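PDB 6KHN: tryptophan decarboxylase 1 from Oryza sativa subsp. japonica, which decarboxylates L-tryptophan to tryptamine, and 5-hydroxy-L-tryptophan to serotonin, as a pyridoxal 5'-phosphate-dependent homodimeric enzyme of the serotonin pathway. Local coordinates for residues V125-Q130 and V378-R383; S97-A102 and T468-V473. One frame throughout, in Å; residues are numbered along the deposited sequence.

Interaction 1: V125-Q130 and V378-R383; sequences VGFTWQ and VGVGRR. With PLP (pyridoxal-5'-phosphate), chain I; SRO (serotonin), chain D.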
loop_
_atom_site.group_PDB
_atom_site.type_symbol
_atom_site.label_atom_id
_atom_site.label_comp_id
_atom_site.label_asym_id
_atom_site.label_seq_id
_atom_site.Cartn_x
_atom_site.Cartn_y
_atom_site.Cartn_z
ATOM N N VAL A 125 11.777 -5.059 4.838
ATOM C CA VAL A 125 11.211 -3.718 4.724
ATOM C C VAL A 125 12.239 -2.847 4.010
ATOM O O VAL A 125 13.266 -2.477 4.595
ATOM C CB VAL A 125 10.849 -3.128 6.092
ATOM C CG1 VAL A 125 10.122 -1.787 5.911
ATOM C CG2 VAL A 125 9.999 -4.118 6.884
ATOM N N GLY A 126 11.966 -2.503 2.758
ATOM C CA GLY A 126 13.012 -1.905 1.955
ATOM C C GLY A 126 12.973 -0.394 1.853
ATOM O O GLY A 126 13.037 0.141 0.744
ATOM N N PHE A 127 12.886 0.321 2.978
ATOM C CA PHE A 127 12.791 1.774 2.868
ATOM C C PHE A 127 14.067 2.380 2.296
ATOM O O PHE A 127 13.994 3.366 1.569
ATOM C CB PHE A 127 12.453 2.412 4.220
ATOM C CG PHE A 127 12.996 1.671 5.416
ATOM C CD1 PHE A 127 14.350 1.705 5.722
ATOM C CD2 PHE A 127 12.147 0.998 6.260
ATOM C CE1 PHE A 127 14.850 1.056 6.846
ATOM C CE2 PHE A 127 12.632 0.324 7.369
ATOM C CZ PHE A 127 13.993 0.355 7.663
ATOM N N THR A 128 15.236 1.808 2.600
ATOM C CA THR A 128 16.493 2.203 1.979
ATOM C C THR A 128 17.084 1.016 1.231
ATOM O O THR A 128 16.730 -0.145 1.485
ATOM C CB THR A 128 17.529 2.700 3.005
ATOM O OG1 THR A 128 17.736 1.686 4.012
ATOM C CG2 THR A 128 17.071 3.994 3.658
ATOM N N TRP A 129 18.019 1.320 0.327
ATOM C CA TRP A 129 18.787 0.261 -0.319
ATOM C C TRP A 129 19.450 -0.625 0.730
ATOM O O TRP A 129 19.378 -1.847 0.648
ATOM C CB TRP A 129 19.834 0.859 -1.260
ATOM C CG TRP A 129 20.756 -0.167 -1.895
ATOM C CD1 TRP A 129 20.559 -0.829 -3.076
ATOM C CD2 TRP A 129 22.007 -0.644 -1.379
ATOM N NE1 TRP A 129 21.609 -1.684 -3.326
ATOM C CE2 TRP A 129 22.511 -1.590 -2.306
ATOM C CE3 TRP A 129 22.752 -0.365 -0.226
ATOM C CZ2 TRP A 129 23.722 -2.248 -2.120
ATOM C CZ3 TRP A 129 23.964 -1.021 -0.043
ATOM C CH2 TRP A 129 24.433 -1.950 -0.988
ATOM N N GLN A 130 20.069 -0.008 1.742
ATOM C CA GLN A 130 20.795 -0.739 2.769
ATOM C C GLN A 130 19.871 -1.629 3.591
ATOM O O GLN A 130 20.251 -2.740 3.965
ATOM C CB GLN A 130 21.534 0.237 3.688
ATOM C CG GLN A 130 22.476 -0.453 4.700
ATOM C CD GLN A 130 23.466 -1.361 3.991
ATOM O OE1 GLN A 130 23.179 -2.530 3.744
ATOM N NE2 GLN A 130 24.619 -0.815 3.624
ATOM N N VAL A 378 4.684 7.719 -0.741
ATOM C CA VAL A 378 4.157 8.384 0.447
ATOM C C VAL A 378 4.824 7.854 1.717
ATOM O O VAL A 378 5.273 8.629 2.569
ATOM C CB VAL A 378 2.632 8.224 0.528
ATOM C CG1 VAL A 378 2.137 8.709 1.887
ATOM C CG2 VAL A 378 1.962 9.004 -0.601
ATOM N N GLY A 379 4.869 6.528 1.880
ATOM C CA GLY A 379 5.248 5.932 3.142
ATOM C C GLY A 379 6.747 5.706 3.280
ATOM O O GLY A 379 7.540 5.992 2.384
ATOM N N VAL A 380 7.126 5.164 4.442
ATOM C CA VAL A 380 8.509 4.793 4.716
ATOM C C VAL A 380 8.720 3.326 4.362
ATOM O O VAL A 380 9.482 3.003 3.443
ATOM C CB VAL A 380 8.880 5.059 6.182
ATOM C CG1 VAL A 380 10.381 4.812 6.405
ATOM C CG2 VAL A 380 8.456 6.469 6.578
ATOM N N GLY A 381 8.037 2.435 5.084
ATOM C CA GLY A 381 8.169 1.017 4.829
ATOM C C GLY A 381 7.544 0.596 3.514
ATOM O O GLY A 381 6.769 1.330 2.891
ATOM N N ARG A 382 7.910 -0.611 3.073
ATOM C CA ARG A 382 7.414 -1.153 1.810
ATOM C C ARG A 382 7.798 -2.618 1.693
ATOM O O ARG A 382 8.874 -3.041 2.134
ATOM C CB ARG A 382 7.942 -0.375 0.586
ATOM C CG ARG A 382 9.468 -0.335 0.443
ATOM C CD ARG A 382 9.936 0.914 -0.350
ATOM N NE ARG A 382 9.142 1.110 -1.560
ATOM C CZ ARG A 382 9.316 0.415 -2.680
ATOM N NH1 ARG A 382 10.268 -0.513 -2.743
ATOM N NH2 ARG A 382 8.540 0.640 -3.733
ATOM N N ARG A 383 6.904 -3.375 1.073
ATOM C CA ARG A 383 7.110 -4.788 0.829
ATOM C C ARG A 383 8.064 -4.998 -0.343
ATOM O O ARG A 383 8.324 -4.094 -1.146
ATOM C CB ARG A 383 5.783 -5.468 0.510
ATOM C CG ARG A 383 4.967 -5.817 1.696
ATOM C CD ARG A 383 3.583 -6.274 1.255
ATOM N NE ARG A 383 3.652 -6.967 -0.016
ATOM C CZ ARG A 383 3.827 -8.273 -0.149
ATOM N NH1 ARG A 383 3.931 -9.057 0.912
ATOM N NH2 ARG A 383 3.892 -8.788 -1.366
HETATM N N1 PLP I . 5.783 6.254 12.981
HETATM C C2 PLP I . 6.398 5.489 13.954
HETATM C C2A PLP I . 6.256 5.830 15.411
HETATM C C3 PLP I . 7.156 4.390 13.580
HETATM O O3 PLP I . 7.775 3.607 14.524
HETATM C C4 PLP I . 7.298 4.059 12.241
HETATM C C4A PLP I . 7.709 2.656 11.895
HETATM C C5 PLP I . 6.677 4.831 11.270
HETATM C C6 PLP I . 5.921 5.936 11.637
HETATM C C5A PLP I . 6.863 4.441 9.819
HETATM O O4P PLP I . 5.654 4.591 9.132
HETATM P P PLP I . 5.331 3.834 7.741
HETATM O O1P PLP I . 4.304 2.757 8.017
HETATM O O2P PLP I . 4.840 4.916 6.796
HETATM O O3P PLP I . 6.560 3.206 7.139
HETATM O OH SRO D . 8.859 -3.681 11.075
HETATM C CZ3 SRO D . 8.688 -2.489 10.374
HETATM C CH2 SRO D . 7.669 -2.421 9.423
HETATM C CZ2 SRO D . 7.463 -1.240 8.713
HETATM C CE2 SRO D . 8.293 -0.124 8.970
HETATM N NE1 SRO D . 8.323 1.148 8.433
HETATM C CD1 SRO D . 9.323 1.845 9.042
HETATM C CG SRO D . 9.931 1.008 9.965
HETATM C CD2 SRO D . 9.294 -0.202 9.914
HETATM C CE3 SRO D . 9.505 -1.400 10.627
HETATM C CB SRO D . 11.083 1.647 10.743
HETATM C CA SRO D . 11.612 2.762 9.835
HETATM N NZ SRO D . 11.454 4.099 10.406
HETATM O O HOH W 1 12.699 -1.373 -1.594
#

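Interaction 2: S97-A102 and T468-V473; sequences SPNFFA and TGKAYV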
loop_
_atom_site.group_PDB
_atom_site.type_symbol
_atom_site.label_atom_id
_atom_site.label_comp_id
_atom_site.label_asym_id
_atom_site.label_seq_id
_atom_site.Cartn_x
_atom_site.Cartn_y
_atom_site.Cartn_z
ATOM N N SER A 97 -13.394 -16.216 -10.690
ATOM C CA SER A 97 -14.294 -17.073 -11.439
ATOM C C SER A 97 -14.112 -16.856 -12.938
ATOM O O SER A 97 -13.914 -15.727 -13.384
ATOM C CB SER A 97 -15.743 -16.782 -11.050
ATOM O OG SER A 97 -16.655 -17.468 -11.897
ATOM N N PRO A 98 -14.195 -17.912 -13.745
ATOM C CA PRO A 98 -14.205 -17.711 -15.201
ATOM C C PRO A 98 -15.433 -16.936 -15.693
ATOM O O PRO A 98 -15.442 -16.489 -16.843
ATOM C CB PRO A 98 -14.170 -19.143 -15.755
ATOM C CG PRO A 98 -14.729 -19.992 -14.641
ATOM C CD PRO A 98 -14.298 -19.336 -13.368
ATOM N N ASN A 99 -16.447 -16.742 -14.850
ATOM C CA ASN A 99 -17.667 -16.040 -15.219
ATOM C C ASN A 99 -17.739 -14.642 -14.625
ATOM O O ASN A 99 -18.811 -14.028 -14.627
ATOM C CB ASN A 99 -18.889 -16.857 -14.793
ATOM C CG ASN A 99 -18.996 -18.156 -15.548
ATOM O OD1 ASN A 99 -18.715 -18.204 -16.751
ATOM N ND2 ASN A 99 -19.375 -19.230 -14.846
ATOM N N PHE A 100 -16.632 -14.141 -14.089
ATOM C CA PHE A 100 -16.538 -12.760 -13.642
ATOM C C PHE A 100 -16.261 -11.878 -14.863
ATOM O O PHE A 100 -15.250 -12.067 -15.543
ATOM C CB PHE A 100 -15.428 -12.657 -12.594
ATOM C CG PHE A 100 -15.317 -11.322 -11.941
ATOM C CD1 PHE A 100 -14.572 -10.304 -12.531
ATOM C CD2 PHE A 100 -15.944 -11.074 -10.730
ATOM C CE1 PHE A 100 -14.468 -9.057 -11.929
ATOM C CE2 PHE A 100 -15.837 -9.846 -10.115
ATOM C CZ PHE A 100 -15.105 -8.824 -10.725
ATOM N N PHE A 101 -17.168 -10.933 -15.166
ATOM C CA PHE A 101 -17.064 -10.131 -16.383
ATOM C C PHE A 101 -17.065 -8.625 -16.117
ATOM O O PHE A 101 -17.273 -7.850 -17.050
ATOM C CB PHE A 101 -18.209 -10.462 -17.359
ATOM C CG PHE A 101 -18.323 -11.927 -17.707
ATOM C CD1 PHE A 101 -17.319 -12.571 -18.420
ATOM C CD2 PHE A 101 -19.449 -12.655 -17.337
ATOM C CE1 PHE A 101 -17.429 -13.916 -18.749
ATOM C CE2 PHE A 101 -19.563 -14.006 -17.657
ATOM C CZ PHE A 101 -18.549 -14.632 -18.367
ATOM N N ALA A 102 -16.835 -8.194 -14.886
ATOM C CA ALA A 102 -17.013 -6.811 -14.477
ATOM C C ALA A 102 -15.671 -6.086 -14.317
ATOM O O ALA A 102 -14.606 -6.703 -14.213
ATOM C CB ALA A 102 -17.808 -6.758 -13.166
ATOM N N THR A 468 -28.472 -15.390 -11.715
ATOM C CA THR A 468 -28.215 -16.786 -12.059
ATOM C C THR A 468 -26.938 -17.337 -11.434
ATOM O O THR A 468 -26.775 -18.556 -11.386
ATOM C CB THR A 468 -28.115 -16.975 -13.574
ATOM O OG1 THR A 468 -26.868 -16.442 -14.048
ATOM C CG2 THR A 468 -29.280 -16.308 -14.271
ATOM N N GLY A 469 -26.017 -16.482 -10.991
ATOM C CA GLY A 469 -24.747 -16.964 -10.499
ATOM C C GLY A 469 -23.801 -17.509 -11.550
ATOM O O GLY A 469 -22.718 -17.985 -11.187
ATOM N N LYS A 470 -24.165 -17.471 -12.832
ATOM C CA LYS A 470 -23.275 -17.878 -13.912
ATOM C C LYS A 470 -22.703 -16.676 -14.651
ATOM O O LYS A 470 -22.117 -16.826 -15.732
ATOM C CB LYS A 470 -24.007 -18.821 -14.877
ATOM C CG LYS A 470 -24.121 -20.274 -14.350
ATOM C CD LYS A 470 -22.716 -20.850 -14.030
ATOM C CE LYS A 470 -22.734 -22.278 -13.445
ATOM N NZ LYS A 470 -22.501 -22.357 -11.954
ATOM N N ALA A 471 -22.852 -15.487 -14.079
ATOM C CA ALA A 471 -22.281 -14.278 -14.638
ATOM C C ALA A 471 -22.203 -13.236 -13.537
ATOM O O ALA A 471 -22.937 -13.306 -12.541
ATOM C CB ALA A 471 -23.112 -13.750 -15.807
ATOM N N TYR A 472 -21.270 -12.302 -13.704
ATOM C CA TYR A 472 -21.297 -11.024 -13.007
ATOM C C TYR A 472 -21.037 -9.939 -14.035
ATOM O O TYR A 472 -19.954 -9.895 -14.631
ATOM C CB TYR A 472 -20.263 -10.953 -11.894
ATOM C CG TYR A 472 -20.284 -9.662 -11.102
ATOM C CD1 TYR A 472 -21.438 -8.875 -11.005
ATOM C CD2 TYR A 472 -19.149 -9.234 -10.436
ATOM C CE1 TYR A 472 -21.441 -7.686 -10.263
ATOM C CE2 TYR A 472 -19.142 -8.072 -9.691
ATOM C CZ TYR A 472 -20.280 -7.298 -9.606
ATOM O OH TYR A 472 -20.216 -6.154 -8.844
ATOM N N VAL A 473 -22.034 -9.081 -14.242
ATOM C CA VAL A 473 -21.977 -7.983 -15.196
ATOM C C VAL A 473 -22.348 -6.713 -14.454
ATOM O O VAL A 473 -23.245 -6.720 -13.601
ATOM C CB VAL A 473 -22.920 -8.206 -16.399
ATOM C CG1 VAL A 473 -22.963 -6.963 -17.273
ATOM C CG2 VAL A 473 -22.441 -9.374 -17.227
HETATM O O HOH W 2 -20.296 -19.281 -12.153
#

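Interaction 1: V125-Q130 and V378-R383
Val-125 splits its two methyls between protein and ligand: CG1, anti to the backbone N (chi1 -174°), rests on Gly-381 CA at 3.6 Å, while CG2 meets the indole carbon CH2 of the bound serotonin at 3.8 Å. Gly-126 makes the backbone link, its N donating to Arg-382 O (3.2 Å, 164° at the hydrogen). Gly-126 O lies alongside the Arg-382 chain, 3.4 Å from CD, and a water joins it to Arg-382 NH1, accepting from the guanidinium in its plane. Phe-127 follows, with CB against Val-380 CG1 at 3.9 Å; its ring brings an edge to Gly-381 CA, and CE2 reaches serotonin CA at 3.6 Å. Behind this wall, Val-380 N and Gly-381 N hold the cofactor phosphate, Gly-381 N to O3P of pyridoxal phosphate being the short bond (2.6 Å). Thr-175 N and Ser-176 OG of the second subunit also hydrogen-bond the cofactor, so the active site is shared. The first loop joins helix 110-122 to helix 133-149, and the second leads into helix 386-420; Arg-382 salt-bridges Glu-139 and Arg-383 salt-bridges Asp-116, tying the second loop to helices 133-149 and 110-122.

Interaction 2: S97-A102 and T468-V473
Asn-99 O is gripped twice by the other segment: Tyr-472 N donates to it at 3.1 Å, and the CA-H of Ala-471 points at it as well. With the return bond from Phe-101 N to Tyr-472 O (3.0 Å, in the carbonyl plane), this makes a single parallel beta bridge centred on Phe-100 and Tyr-472, residues 99-102 and 470-473 running 12° apart. It joins the loop before helix 110-122 to the connection between helix 451-467 and strand 475-478 of the C-terminal four-stranded sheet. An ST turn, Ser-97 OG accepting from Asn-99 N, shapes the approach to the bridge. Asn-99 lays CB and CG against Lys-470 O, and its ND2 donates to a water bridging to Gly-469 O, just past the end of helix 451-467. With an alanine in its place, that water is likely to lose its amide donor and a gap to open beside Lys-470 O. Phe-101 turns its ring edge to Ala-471 CB, CE2 being 4.0 Å away, and stacks on Phe-486 of strand 481-487. Both bridged aromatics hold CG anti to their backbone N (chi1 -174° for Phe-100), which sends the rings out side by side. They form an offset edge-to-face pair, the Tyr-472 edge toward the Phe-100 face, while Ala-102 CB sits over a face of the Tyr-472 ring, 4.1 Å from its centroid.

Within one chain the two contacts are far apart, about 38 Å between centres and about 21 Å at the nearest atoms, on opposite sides of the chain's centre. The dimer brings their counterparts together. Tyr-472 of interaction 2 packs on Gln-130 of the second subunit, a residue of that subunit's own interaction 1, and Phe-127 of interaction 1 meets Phe-103 of the second subunit edge-to-face. Interaction 1 touches the cofactor and serotonin directly. Interaction 2 stands further back, the Phe-100 side chain about 11 Å from a bound pyridoxal phosphate, but its first segment runs on to Phe-104, whose backbone oxygen in the second subunit binds the serotonin held at interaction 1.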